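Local atomic coordinates of oxygenase-reductase (Streptomyces fradiae, PDB entry 4OSP), a protein that acts as an angucyclinone C-6 ketoreductase in the urdamycin pathway, this chain being its C-terminal, NADP-binding reductase domain of the short-chain dehydrogenase/reductase family. Residues Thr32-Arg35 with Leu36-Gly40; Leu88-Gly91 with Leu92-Thr96; Ala134-Phe137 with Ile138-Ala142; Asp178-Thr181 with Leu182-Lys186. All coordinates share one frame; numbering follows the deposited sequence.

All four contacts are short runs, about two turns each, along helices flanking the parallel sheet of the Rossmann fold, contact 1 reaching just past its helix end. Contacts 3 and 4 lie closest together, with centres about 13 Å apart. Their helices pack directly, F136 CD2 meeting L180 CD2 at 3.7 Å, and both contacts touch the third subunit. A salt bridge of 2.8 Å between E89 OE2 and R141 NH2 ties contact 2 to contact 3. Contact 1 touches none of the others. Its T32 lies about 4 Å, side chain to side chain, from NADP-binding I28, the cofactor being absent from this chain; I138 of contact 3 similarly approaches NADP-binding L75 to about 5 Å.

Contact 1: residues Thr32-Arg35 with Leu36-Gly40; sequences TAIR and LAREG
R35 and E39, one helical turn apart, join side chains where helix 27-38 ends. The arginine starts with CB beside the backbone of L36. CG stands anti to the backbone N (chi1 179°), which puts it beside the carbonyl carbon, and a bend at chi2 then swings the tip toward E39. CD passes R38, lying 3.9 Å from R38 NH1. At the tip, NE and NH2 grip a single carboxylate oxygen side-on: R35 NE reaches E39 OE2 at 3.0 Å and R35 NH2 reaches it at 2.8 Å. OE2 lies at the guanidinium edge; NE uses its anti lone pair, whereas NH2 comes from that side but well out of the carboxylate plane. Because both nitrogens go to OE2, this is not the pairing of one oxygen to each nitrogen; the planes are also 39° apart. NH1 is used differently, in salt bridges to D236 and to D245 of the second subunit. An arginine suits the place because one flat group can serve all three acids.

R38 instead sends its NH2 past I34 CG2 at 3.5 Å, obliquely, and pairs with E64. Beneath these side chains R38 N bonds to I34 O at 3.0 Å. G40 closes the turn in a Schellman motif, taking a positive phi of 114° that glycine adopts readily, with G40 N 2.9 Å from A37 O.

Small A33 and A37 let the helix lie close on V43 of strand 42-47, within the beta-alpha-beta unit that runs from strand 18-21. Helix 51-63 packs against I34 and A37, while helix 231-242 lies against T32, R35 and L36.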
ATOM      1  N   THR B  32      12.019 -10.473  21.981  1.00 21.94           N
ATOM      2  CA  THR B  32      12.745  -9.352  21.397  1.00 21.96           C
ATOM      3  C   THR B  32      13.870  -8.906  22.321  1.00 22.25           C
ATOM      4  O   THR B  32      15.028  -8.766  21.880  1.00 21.41           O
ATOM      5  CB  THR B  32      11.817  -8.158  21.088  1.00 22.50           C
ATOM      6  OG1 THR B  32      10.815  -8.564  20.144  1.00 22.55           O
ATOM      7  CG2 THR B  32      12.616  -7.001  20.504  1.00 21.21           C
ATOM      8  N   ALA B  33      13.534  -8.703  23.600  1.00 21.60           N
ATOM      9  CA  ALA B  33      14.539  -8.348  24.600  1.00 22.57           C
ATOM     10  C   ALA B  33      15.666  -9.392  24.633  1.00 23.78           C
ATOM     11  O   ALA B  33      16.857  -9.042  24.650  1.00 25.31           O
ATOM     12  CB  ALA B  33      13.903  -8.176  25.980  1.00 22.02           C
ATOM     13  N   ILE B  34      15.290 -10.666  24.598  1.00 24.42           N
ATOM     14  CA  ILE B  34      16.270 -11.755  24.585  1.00 24.90           C
ATOM     15  C   ILE B  34      17.200 -11.720  23.354  1.00 25.32           C
ATOM     16  O   ILE B  34      18.428 -11.835  23.488  1.00 26.22           O
ATOM     17  CB  ILE B  34      15.577 -13.135  24.747  1.00 25.88           C
ATOM     18  CG1 ILE B  34      15.053 -13.292  26.186  1.00 26.23           C
ATOM     19  CG2 ILE B  34      16.521 -14.279  24.371  1.00 25.14           C
ATOM     20  CD1 ILE B  34      14.046 -14.418  26.379  1.00 26.77           C
ATOM     21  N   ARG B  35      16.629 -11.540  22.164  1.00 24.74           N
ATOM     22  CA  ARG B  35      17.445 -11.551  20.946  1.00 24.63           C
ATOM     23  C   ARG B  35      18.409 -10.353  20.875  1.00 24.38           C
ATOM     24  O   ARG B  35      19.572 -10.507  20.482  1.00 24.83           O
ATOM     25  CB  ARG B  35      16.572 -11.659  19.671  1.00 24.17           C
ATOM     26  CG  ARG B  35      17.363 -11.655  18.359  1.00 23.48           C
ATOM     27  CD  ARG B  35      18.276 -12.868  18.241  1.00 24.59           C
ATOM     28  NE  ARG B  35      19.326 -12.712  17.225  1.00 24.81           N
ATOM     29  CZ  ARG B  35      19.254 -13.219  15.995  1.00 25.18           C
ATOM     30  NH1 ARG B  35      18.179 -13.903  15.613  1.00 25.62           N
ATOM     31  NH2 ARG B  35      20.254 -13.048  15.144  1.00 23.77           N
ATOM     32  N   LEU B  36      17.925  -9.173  21.265  1.00 23.42           N
ATOM     33  CA  LEU B  36      18.775  -7.980  21.340  1.00 23.74           C
ATOM     34  C   LEU B  36      19.968  -8.179  22.277  1.00 24.07           C
ATOM     35  O   LEU B  36      21.112  -7.933  21.891  1.00 24.25           O
ATOM     36  CB  LEU B  36      17.957  -6.744  21.747  1.00 22.16           C
ATOM     37  CG  LEU B  36      16.897  -6.282  20.741  1.00 22.03           C
ATOM     38  CD1 LEU B  36      16.087  -5.115  21.298  1.00 22.78           C
ATOM     39  CD2 LEU B  36      17.499  -5.932  19.387  1.00 21.12           C
ATOM     40  N   ALA B  37      19.694  -8.662  23.490  1.00 25.15           N
ATOM     41  CA  ALA B  37      20.745  -8.983  24.472  1.00 26.44           C
ATOM     42  C   ALA B  37      21.768  -9.978  23.933  1.00 27.27           C
ATOM     43  O   ALA B  37      22.980  -9.788  24.095  1.00 25.85           O
ATOM     44  CB  ALA B  37      20.132  -9.505  25.767  1.00 25.36           C
ATOM     45  N   ARG B  38      21.276 -11.030  23.286  1.00 28.45           N
ATOM     46  CA  ARG B  38      22.144 -12.011  22.658  1.00 30.35           C
ATOM     47  C   ARG B  38      23.130 -11.357  21.699  1.00 30.35           C
ATOM     48  O   ARG B  38      24.300 -11.738  21.650  1.00 30.70           O
ATOM     49  CB  ARG B  38      21.324 -13.072  21.931  1.00 31.87           C
ATOM     50  CG  ARG B  38      22.167 -14.115  21.212  1.00 35.10           C
ATOM     51  CD  ARG B  38      21.305 -15.262  20.731  1.00 35.07           C
ATOM     52  NE  ARG B  38      20.465 -15.766  21.809  1.00 36.44           N
ATOM     53  CZ  ARG B  38      19.208 -16.160  21.650  1.00 37.49           C
ATOM     54  NH1 ARG B  38      18.640 -16.087  20.449  1.00 37.10           N
ATOM     55  NH2 ARG B  38      18.515 -16.608  22.690  1.00 34.71           N
ATOM     56  N   GLU B  39      22.661 -10.365  20.946  1.00 30.65           N
ATOM     57  CA  GLU B  39      23.522  -9.679  19.982  1.00 30.02           C
ATOM     58  C   GLU B  39      24.506  -8.698  20.634  1.00 29.05           C
ATOM     59  O   GLU B  39      25.345  -8.101  19.942  1.00 28.69           O
ATOM     60  CB  GLU B  39      22.692  -8.972  18.899  1.00 31.67           C
ATOM     61  CG  GLU B  39      21.894  -9.899  17.988  1.00 34.72           C
ATOM     62  CD  GLU B  39      22.763 -10.865  17.185  1.00 38.41           C
ATOM     63  OE1 GLU B  39      23.965 -10.573  16.942  1.00 41.17           O
ATOM     64  OE2 GLU B  39      22.237 -11.925  16.789  1.00 39.20           O
ATOM     65  N   GLY B  40      24.401  -8.537  21.956  1.00 27.79           N
ATOM     66  CA  GLY B  40      25.355  -7.715  22.729  1.00 27.67           C
ATOM     67  C   GLY B  40      24.787  -6.452  23.361  1.00 27.09           C
ATOM     68  O   GLY B  40      25.513  -5.688  23.987  1.00 26.31           O
TER

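Contact 2: residues Leu88-Gly91 with Leu92-Thr96; sequences LERG and LKERT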
ATOM      1  N   LEU B  88      14.385   4.209  33.663  1.00 26.01           N
ATOM      2  CA  LEU B  88      15.259   3.918  32.537  1.00 25.98           C
ATOM      3  C   LEU B  88      16.615   4.610  32.695  1.00 26.37           C
ATOM      4  O   LEU B  88      17.668   3.983  32.535  1.00 27.07           O
ATOM      5  CB  LEU B  88      14.593   4.318  31.207  1.00 24.33           C
ATOM      6  CG  LEU B  88      15.435   4.127  29.944  1.00 23.38           C
ATOM      7  CD1 LEU B  88      15.596   2.642  29.652  1.00 24.36           C
ATOM      8  CD2 LEU B  88      14.820   4.849  28.753  1.00 22.67           C
ATOM      9  N   GLU B  89      16.577   5.897  33.021  1.00 26.36           N
ATOM     10  CA  GLU B  89      17.782   6.718  33.100  1.00 26.82           C
ATOM     11  C   GLU B  89      18.701   6.352  34.271  1.00 26.78           C
ATOM     12  O   GLU B  89      19.918   6.280  34.107  1.00 26.78           O
ATOM     13  CB  GLU B  89      17.416   8.202  33.143  1.00 26.92           C
ATOM     14  CG  GLU B  89      16.913   8.741  31.811  1.00 28.69           C
ATOM     15  CD  GLU B  89      16.724  10.252  31.804  1.00 30.19           C
ATOM     16  OE1 GLU B  89      16.786  10.892  32.873  1.00 33.37           O
ATOM     17  OE2 GLU B  89      16.511  10.806  30.721  1.00 31.84           O
ATOM     18  N   ARG B  90      18.120   6.117  35.445  1.00 27.14           N
ATOM     19  CA  ARG B  90      18.884   5.605  36.575  1.00 27.96           C
ATOM     20  C   ARG B  90      19.591   4.294  36.190  1.00 27.91           C
ATOM     21  O   ARG B  90      20.811   4.191  36.297  1.00 27.44           O
ATOM     22  CB  ARG B  90      17.983   5.403  37.789  1.00 29.28           C
ATOM     23  CG  ARG B  90      18.732   5.162  39.095  1.00 33.19           C
ATOM     24  CD  ARG B  90      17.798   5.221  40.297  1.00 34.14           C
ATOM     25  NE  ARG B  90      16.915   4.055  40.350  1.00 36.69           N
ATOM     26  CZ  ARG B  90      15.677   4.026  39.866  1.00 36.80           C
ATOM     27  NH1 ARG B  90      15.153   5.100  39.298  1.00 39.60           N
ATOM     28  NH2 ARG B  90      14.958   2.918  39.955  1.00 38.79           N
ATOM     29  N   GLY B  91      18.823   3.322  35.696  1.00 27.39           N
ATOM     30  CA  GLY B  91      19.371   2.023  35.312  1.00 27.22           C
ATOM     31  C   GLY B  91      20.480   2.090  34.271  1.00 29.31           C
ATOM     32  O   GLY B  91      21.479   1.366  34.368  1.00 29.67           O
ATOM     33  N   LEU B  92      20.305   2.948  33.267  1.00 28.63           N
ATOM     34  CA  LEU B  92      21.294   3.085  32.205  1.00 28.91           C
ATOM     35  C   LEU B  92      22.579   3.756  32.700  1.00 29.06           C
ATOM     36  O   LEU B  92      23.689   3.328  32.356  1.00 27.36           O
ATOM     37  CB  LEU B  92      20.713   3.858  31.013  1.00 28.78           C
ATOM     38  CG  LEU B  92      19.765   3.126  30.048  1.00 28.70           C
ATOM     39  CD1 LEU B  92      19.169   4.109  29.048  1.00 28.60           C
ATOM     40  CD2 LEU B  92      20.482   1.999  29.315  1.00 27.69           C
ATOM     41  N   LYS B  93      22.413   4.807  33.503  1.00 29.43           N
ATOM     42  CA  LYS B  93      23.540   5.558  34.071  1.00 32.05           C
ATOM     43  C   LYS B  93      24.418   4.670  34.965  1.00 31.96           C
ATOM     44  O   LYS B  93      25.646   4.722  34.886  1.00 30.97           O
ATOM     45  CB  LYS B  93      23.016   6.769  34.868  1.00 32.90           C
ATOM     46  CG  LYS B  93      24.082   7.717  35.406  1.00 34.88           C
ATOM     47  CD  LYS B  93      24.798   8.447  34.277  1.00 38.57           C
ATOM     48  CE  LYS B  93      25.519   9.691  34.773  1.00 39.22           C
ATOM     49  NZ  LYS B  93      26.010  10.486  33.616  1.00 41.97           N
ATOM     50  N   GLU B  94      23.777   3.865  35.809  1.00 32.24           N
ATOM     51  CA  GLU B  94      24.482   2.931  36.695  1.00 35.03           C
ATOM     52  C   GLU B  94      25.382   1.935  35.967  1.00 33.80           C
ATOM     53  O   GLU B  94      26.465   1.598  36.450  1.00 35.03           O
ATOM     54  CB  GLU B  94      23.486   2.140  37.528  1.00 39.17           C
ATOM     55  CG  GLU B  94      22.814   2.932  38.624  1.00 45.16           C
ATOM     56  CD  GLU B  94      22.063   2.032  39.574  1.00 51.36           C
ATOM     57  OE1 GLU B  94      22.374   0.813  39.598  1.00 54.17           O
ATOM     58  OE2 GLU B  94      21.170   2.538  40.293  1.00 54.45           O
ATOM     59  N   ARG B  95      24.927   1.446  34.818  1.00 31.22           N
ATOM     60  CA  ARG B  95      25.627   0.370  34.139  1.00 28.72           C
ATOM     61  C   ARG B  95      26.556   0.836  33.026  1.00 30.05           C
ATOM     62  O   ARG B  95      27.417   0.080  32.588  1.00 31.04           O
ATOM     63  CB  ARG B  95      24.632  -0.668  33.624  1.00 27.44           C
ATOM     64  CG  ARG B  95      23.882  -1.369  34.742  1.00 26.95           C
ATOM     65  CD  ARG B  95      22.596  -2.012  34.268  1.00 25.19           C
ATOM     66  NE  ARG B  95      21.953  -2.727  35.366  1.00 24.45           N
ATOM     67  CZ  ARG B  95      21.159  -2.164  36.277  1.00 23.74           C
ATOM     68  NH1 ARG B  95      20.876  -0.871  36.218  1.00 23.30           N
ATOM     69  NH2 ARG B  95      20.635  -2.904  37.238  1.00 22.16           N
ATOM     70  N   THR B  96      26.399   2.077  32.577  1.00 30.86           N
ATOM     71  CA  THR B  96      27.167   2.562  31.426  1.00 33.86           C
ATOM     72  C   THR B  96      27.848   3.897  31.669  1.00 34.97           C
ATOM     73  O   THR B  96      28.763   4.261  30.934  1.00 35.15           O
ATOM     74  CB  THR B  96      26.278   2.744  30.177  1.00 32.80           C
ATOM     75  OG1 THR B  96      25.195   3.625  30.501  1.00 32.71           O
ATOM     76  CG2 THR B  96      25.729   1.409  29.683  1.00 31.29           C
TER
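R95 turns its side chain back along helix 80-96 to the carbonyl of G91, one turn earlier. R95 NH1 donates to G91 O at 3.0 Å, with an N-H...O angle of 156°. The oxygen sits at the edge of the guanidinium, in its plane, but the donor comes from the flank of the carbonyl, where the C=O...N angle is 109°. CG beside the backbone N (chi1 -64°), followed by an extended chain to NE, gives the arginine this course. Glycine suits position 91 because no side chain stands between the guanidinium and the backbone: R95 NH1 comes to 3.4 Å from G91 CA. The backbone bond of R95 N to the same oxygen is weak.

L88 and L92 run side by side in the same direction, and L88 CG touches L92 CD1 at 3.8 Å. R90 and E94 are likewise alongside, yet R90 NE and E94 OE2 stay 4.5 Å apart, beyond a salt bridge.

What sets these groups in place is the regular helix beneath, as in the bond of L92 N to L88 O at 2.9 Å. Branched, apolar leucines suit its buried side against the sheet, L88 on A44 and L92 on L42 of strand 42-47. L92 also meets F69 of strand 67-72, and R95 touches F69 and R67.

Contact 3: residues Ala134-Phe137 with Ile138-Ala142; sequences APFF and IVQRA
F137 and Q140 come together through their first torsions: CG of F137 lies beside its backbone N (chi1 -72°), whereas CG of Q140 is anti to its own (chi1 -173°) before the chain runs out extended. They sit on helix 121-142 of the Rossmann fold. The glutamine amide thereby reaches two rings, those of F137 and F136. Q140 OE1 meets the rim of F137 near the ring plane, 3.4 Å from F137 CD1, where the slightly positive ring hydrogens suit an oxygen. Q140 NE2 approaches F136 CE1 obliquely at 3.7 Å. The amide is nearly perpendicular to the F137 ring, at 84°. NE2 is held chiefly from outside, by V119 O and P116 O of the third subunit, so a glutamine serves with one group the rings and the subunit interface.

The two phenylalanines also touch, F136 CD1 standing 3.5 Å over the centre of the F137 ring. On another side, I138 fits between strand 103-106 and L84 of helix 80-96, while V139 meets N106 of the same strand. The helix is kinked at P135, whose nitrogen has no hydrogen to give to the preceding turn. Across the kink, I138 N bonds to A134 O at 2.7 Å, and I138 CG1 lies 3.1 Å from A134 O.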
ATOM      1  N   ALA B 134       0.770   6.660  24.649  1.00 20.00           N
ATOM      2  CA  ALA B 134       2.022   6.356  25.326  1.00 19.66           C
ATOM      3  C   ALA B 134       3.159   6.231  24.323  1.00 20.02           C
ATOM      4  O   ALA B 134       4.200   6.875  24.486  1.00 21.10           O
ATOM      5  CB  ALA B 134       1.905   5.103  26.191  1.00 19.94           C
ATOM      6  N   PRO B 135       2.971   5.418  23.264  1.00 19.90           N
ATOM      7  CA  PRO B 135       4.075   5.309  22.325  1.00 19.90           C
ATOM      8  C   PRO B 135       4.472   6.665  21.731  1.00 20.58           C
ATOM      9  O   PRO B 135       5.675   6.932  21.574  1.00 21.40           O
ATOM     10  CB  PRO B 135       3.532   4.359  21.253  1.00 20.53           C
ATOM     11  CG  PRO B 135       2.548   3.514  21.996  1.00 20.93           C
ATOM     12  CD  PRO B 135       1.892   4.457  22.962  1.00 19.57           C
ATOM     13  N   PHE B 136       3.499   7.531  21.438  1.00 19.50           N
ATOM     14  CA  PHE B 136       3.856   8.879  20.989  1.00 18.73           C
ATOM     15  C   PHE B 136       4.752   9.613  21.990  1.00 18.73           C
ATOM     16  O   PHE B 136       5.819  10.102  21.631  1.00 18.80           O
ATOM     17  CB  PHE B 136       2.640   9.747  20.672  1.00 18.09           C
ATOM     18  CG  PHE B 136       3.017  11.143  20.301  1.00 18.32           C
ATOM     19  CD1 PHE B 136       3.162  12.124  21.282  1.00 17.59           C
ATOM     20  CD2 PHE B 136       3.331  11.463  18.971  1.00 17.99           C
ATOM     21  CE1 PHE B 136       3.574  13.399  20.942  1.00 17.92           C
ATOM     22  CE2 PHE B 136       3.728  12.747  18.626  1.00 17.91           C
ATOM     23  CZ  PHE B 136       3.853  13.716  19.614  1.00 17.87           C
ATOM     24  N   PHE B 137       4.311   9.692  23.240  1.00 18.38           N
ATOM     25  CA  PHE B 137       5.066  10.428  24.255  1.00 18.42           C
ATOM     26  C   PHE B 137       6.355   9.747  24.683  1.00 18.48           C
ATOM     27  O   PHE B 137       7.302  10.410  25.126  1.00 18.94           O
ATOM     28  CB  PHE B 137       4.165  10.838  25.437  1.00 17.26           C
ATOM     29  CG  PHE B 137       3.218  11.930  25.078  1.00 17.16           C
ATOM     30  CD1 PHE B 137       3.671  13.244  24.983  1.00 17.07           C
ATOM     31  CD2 PHE B 137       1.912  11.642  24.696  1.00 17.03           C
ATOM     32  CE1 PHE B 137       2.820  14.256  24.578  1.00 17.55           C
ATOM     33  CE2 PHE B 137       1.049  12.650  24.291  1.00 16.76           C
ATOM     34  CZ  PHE B 137       1.505  13.959  24.221  1.00 17.88           C
ATOM     35  N   ILE B 138       6.418   8.435  24.490  1.00 18.97           N
ATOM     36  CA  ILE B 138       7.654   7.696  24.739  1.00 19.12           C
ATOM     37  C   ILE B 138       8.686   8.060  23.675  1.00 19.66           C
ATOM     38  O   ILE B 138       9.854   8.283  23.986  1.00 19.28           O
ATOM     39  CB  ILE B 138       7.430   6.176  24.731  1.00 19.46           C
ATOM     40  CG1 ILE B 138       6.638   5.742  25.975  1.00 19.51           C
ATOM     41  CG2 ILE B 138       8.769   5.436  24.648  1.00 19.78           C
ATOM     42  CD1 ILE B 138       6.261   4.269  25.978  1.00 19.62           C
ATOM     43  N   VAL B 139       8.250   8.120  22.420  1.00 19.56           N
ATOM     44  CA  VAL B 139       9.124   8.565  21.353  1.00 19.54           C
ATOM     45  C   VAL B 139       9.580   9.992  21.637  1.00 19.64           C
ATOM     46  O   VAL B 139      10.770  10.308  21.543  1.00 20.27           O
ATOM     47  CB  VAL B 139       8.432   8.500  19.978  1.00 20.08           C
ATOM     48  CG1 VAL B 139       9.309   9.141  18.910  1.00 20.17           C
ATOM     49  CG2 VAL B 139       8.113   7.056  19.614  1.00 20.83           C
ATOM     50  N   GLN B 140       8.634  10.849  21.997  1.00 19.54           N
ATOM     51  CA  GLN B 140       8.944  12.253  22.222  1.00 20.54           C
ATOM     52  C   GLN B 140      10.003  12.404  23.309  1.00 21.32           C
ATOM     53  O   GLN B 140      11.007  13.087  23.121  1.00 22.39           O
ATOM     54  CB  GLN B 140       7.688  13.029  22.604  1.00 19.93           C
ATOM     55  CG  GLN B 140       7.902  14.534  22.692  1.00 19.43           C
ATOM     56  CD  GLN B 140       6.702  15.241  23.267  1.00 19.27           C
ATOM     57  OE1 GLN B 140       6.456  15.183  24.470  1.00 18.52           O
ATOM     58  NE2 GLN B 140       5.940  15.909  22.407  1.00 19.45           N
ATOM     59  N   ARG B 141       9.778  11.750  24.437  1.00 21.13           N
ATOM     60  CA  ARG B 141      10.722  11.795  25.531  1.00 21.36           C
ATOM     61  C   ARG B 141      12.052  11.103  25.162  1.00 21.79           C
ATOM     62  O   ARG B 141      13.131  11.604  25.508  1.00 22.38           O
ATOM     63  CB  ARG B 141      10.089  11.210  26.801  1.00 22.00           C
ATOM     64  CG  ARG B 141      11.001  11.095  28.014  1.00 24.70           C
ATOM     65  CD  ARG B 141      11.373  12.442  28.641  1.00 25.14           C
ATOM     66  NE  ARG B 141      12.672  12.334  29.312  1.00 27.42           N
ATOM     67  CZ  ARG B 141      12.826  12.016  30.589  1.00 28.05           C
ATOM     68  NH1 ARG B 141      11.764  11.792  31.346  1.00 33.94           N
ATOM     69  NH2 ARG B 141      14.027  11.928  31.118  1.00 27.19           N
ATOM     70  N   ALA B 142      11.987   9.992  24.428  1.00 20.40           N
ATOM     71  CA  ALA B 142      13.209   9.247  24.072  1.00 20.87           C
ATOM     72  C   ALA B 142      14.161   9.996  23.133  1.00 22.02           C
ATOM     73  O   ALA B 142      15.368   9.724  23.133  1.00 22.30           O
ATOM     74  CB  ALA B 142      12.873   7.872  23.504  1.00 19.97           C
TER

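Contact 4: residues Asp178-Thr181 with Leu182-Lys186; sequences DQLT and LHFAK
Q179 and H183 form the polar side-chain link of this turn in helix 168-187. H183 NE2 donates to Q179 OE1 at 2.6 Å, with an N-H...O angle of 157°. The oxygen lies at the edge of the imidazole, close to its plane, while the amide is turned 51° from the ring. Q179 curls to meet it: CG lies beside the backbone N (chi1 -70°), and a bend at chi2 brings OE1 over to the histidine. The remaining ends of both groups are taken by the third subunit, Q179 NE2 by T160 O and H183 ND1 by the backbone N of N164. Each residue type can bond at two ends, which suits a buried place at an interface. With NE2 donating and ND1 facing an N-H, the ring is probably neutral.

Among backbone bonds, F184 N reaches L180 O at 3.1 Å and A185 N reaches T181 O at 3.1 Å. The edge of the F184 ring also meets this carbonyl oxygen of L180, F184 CD2 lying 3.6 Å from L180 O. T181 turns OG1 instead to S197 and N154, and D178 bonds to S156, which ties this face to strands 151-155 and 194-204 and to S156 just past the first.

Apolar contact is made by L180 and F184, which lie side by side, L180 CD2 at 3.8 Å from F184 CE2. An apolar leucine and a flat phenylalanine suit the buried surface against helix 121-142. L182 and A185 meet L262 of the second subunit.

Paired helices following the fourth and fifth Rossmann strands and meeting a neighbouring subunit are consistent with the four-helix-bundle interface of short-chain dehydrogenases/reductases.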
ATOM      1  N   ASP B 178       1.258   3.128  13.271  1.00 32.36           N
ATOM      2  CA  ASP B 178       1.928   3.150  11.973  1.00 30.93           C
ATOM      3  C   ASP B 178       2.219   4.566  11.466  1.00 28.25           C
ATOM      4  O   ASP B 178       3.183   4.794  10.743  1.00 27.81           O
ATOM      5  CB  ASP B 178       1.108   2.383  10.937  1.00 35.81           C
ATOM      6  CG  ASP B 178       1.100   0.879  11.198  1.00 43.37           C
ATOM      7  OD1 ASP B 178       2.004   0.383  11.923  1.00 43.21           O
ATOM      8  OD2 ASP B 178       0.188   0.194  10.680  1.00 49.81           O
ATOM      9  N   GLN B 179       1.374   5.514  11.835  1.00 24.25           N
ATOM     10  CA  GLN B 179       1.595   6.892  11.451  1.00 21.83           C
ATOM     11  C   GLN B 179       2.836   7.439  12.148  1.00 21.94           C
ATOM     12  O   GLN B 179       3.621   8.186  11.537  1.00 21.94           O
ATOM     13  CB  GLN B 179       0.346   7.733  11.728  1.00 19.88           C
ATOM     14  CG  GLN B 179      -0.794   7.390  10.780  1.00 18.79           C
ATOM     15  CD  GLN B 179      -0.440   7.724   9.337  1.00 19.03           C
ATOM     16  OE1 GLN B 179       0.064   8.809   9.045  1.00 19.64           O
ATOM     17  NE2 GLN B 179      -0.686   6.792   8.436  1.00 18.59           N
ATOM     18  N   LEU B 180       3.047   7.017  13.400  1.00 20.26           N
ATOM     19  CA  LEU B 180       4.286   7.316  14.113  1.00 21.28           C
ATOM     20  C   LEU B 180       5.516   6.982  13.266  1.00 20.27           C
ATOM     21  O   LEU B 180       6.449   7.775  13.154  1.00 20.56           O
ATOM     22  CB  LEU B 180       4.361   6.531  15.428  1.00 22.49           C
ATOM     23  CG  LEU B 180       3.652   7.065  16.670  1.00 23.79           C
ATOM     24  CD1 LEU B 180       3.757   6.035  17.793  1.00 24.62           C
ATOM     25  CD2 LEU B 180       4.239   8.400  17.118  1.00 23.48           C
ATOM     26  N   THR B 181       5.518   5.788  12.695  1.00 19.50           N
ATOM     27  CA  THR B 181       6.622   5.329  11.870  1.00 18.84           C
ATOM     28  C   THR B 181       6.847   6.277  10.687  1.00 19.28           C
ATOM     29  O   THR B 181       7.976   6.751  10.465  1.00 18.92           O
ATOM     30  CB  THR B 181       6.365   3.877  11.377  1.00 18.64           C
ATOM     31  OG1 THR B 181       6.478   2.970  12.485  1.00 17.86           O
ATOM     32  CG2 THR B 181       7.346   3.474  10.286  1.00 17.64           C
ATOM     33  N   LEU B 182       5.772   6.567   9.943  1.00 18.82           N
ATOM     34  CA  LEU B 182       5.882   7.361   8.698  1.00 18.77           C
ATOM     35  C   LEU B 182       6.478   8.773   8.920  1.00 18.12           C
ATOM     36  O   LEU B 182       7.449   9.149   8.284  1.00 17.53           O
ATOM     37  CB  LEU B 182       4.518   7.457   7.996  1.00 19.00           C
ATOM     38  CG  LEU B 182       4.398   8.280   6.701  1.00 19.90           C
ATOM     39  CD1 LEU B 182       5.031   7.531   5.536  1.00 21.55           C
ATOM     40  CD2 LEU B 182       2.942   8.599   6.381  1.00 19.79           C
ATOM     41  N   HIS B 183       5.896   9.522   9.850  1.00 17.41           N
ATOM     42  CA  HIS B 183       6.245  10.922  10.059  1.00 16.76           C
ATOM     43  C   HIS B 183       7.544  11.121  10.848  1.00 16.59           C
ATOM     44  O   HIS B 183       8.365  11.977  10.493  1.00 16.38           O
ATOM     45  CB  HIS B 183       5.062  11.641  10.677  1.00 16.26           C
ATOM     46  CG  HIS B 183       3.784  11.390   9.940  1.00 16.88           C
ATOM     47  ND1 HIS B 183       3.459  12.045   8.769  1.00 16.87           N
ATOM     48  CD2 HIS B 183       2.781  10.512  10.170  1.00 16.83           C
ATOM     49  CE1 HIS B 183       2.301  11.597   8.326  1.00 16.69           C
ATOM     50  NE2 HIS B 183       1.878  10.653   9.146  1.00 16.92           N
ATOM     51  N   PHE B 184       7.765  10.305  11.874  1.00 15.78           N
ATOM     52  CA  PHE B 184       9.041  10.355  12.576  1.00 16.01           C
ATOM     53  C   PHE B 184      10.225   9.898  11.753  1.00 16.35           C
ATOM     54  O   PHE B 184      11.358  10.308  12.018  1.00 17.88           O
ATOM     55  CB  PHE B 184       8.997   9.611  13.907  1.00 15.70           C
ATOM     56  CG  PHE B 184       8.524  10.447  15.036  1.00 15.76           C
ATOM     57  CD1 PHE B 184       9.341  11.425  15.571  1.00 16.29           C
ATOM     58  CD2 PHE B 184       7.251  10.287  15.552  1.00 15.76           C
ATOM     59  CE1 PHE B 184       8.909  12.214  16.619  1.00 15.70           C
ATOM     60  CE2 PHE B 184       6.805  11.085  16.594  1.00 15.96           C
ATOM     61  CZ  PHE B 184       7.634  12.053  17.125  1.00 16.00           C
ATOM     62  N   ALA B 185       9.988   9.044  10.764  1.00 16.82           N
ATOM     63  CA  ALA B 185      11.072   8.627   9.864  1.00 17.07           C
ATOM     64  C   ALA B 185      11.524   9.828   9.034  1.00 17.59           C
ATOM     65  O   ALA B 185      12.731  10.065   8.839  1.00 18.93           O
ATOM     66  CB  ALA B 185      10.614   7.492   8.958  1.00 16.57           C
ATOM     67  N   LYS B 186      10.554  10.583   8.543  1.00 17.24           N
ATOM     68  CA  LYS B 186      10.839  11.832   7.866  1.00 17.98           C
ATOM     69  C   LYS B 186      11.495  12.814   8.837  1.00 17.86           C
ATOM     70  O   LYS B 186      12.524  13.426   8.522  1.00 17.85           O
ATOM     71  CB  LYS B 186       9.547  12.424   7.290  1.00 18.68           C
ATOM     72  CG  LYS B 186       9.696  13.808   6.673  1.00 20.06           C
ATOM     73  CD  LYS B 186      10.397  13.707   5.340  1.00 21.93           C
ATOM     74  CE  LYS B 186      10.524  15.055   4.657  1.00 23.45           C
ATOM     75  NZ  LYS B 186      11.703  15.013   3.743  1.00 26.05           N
TER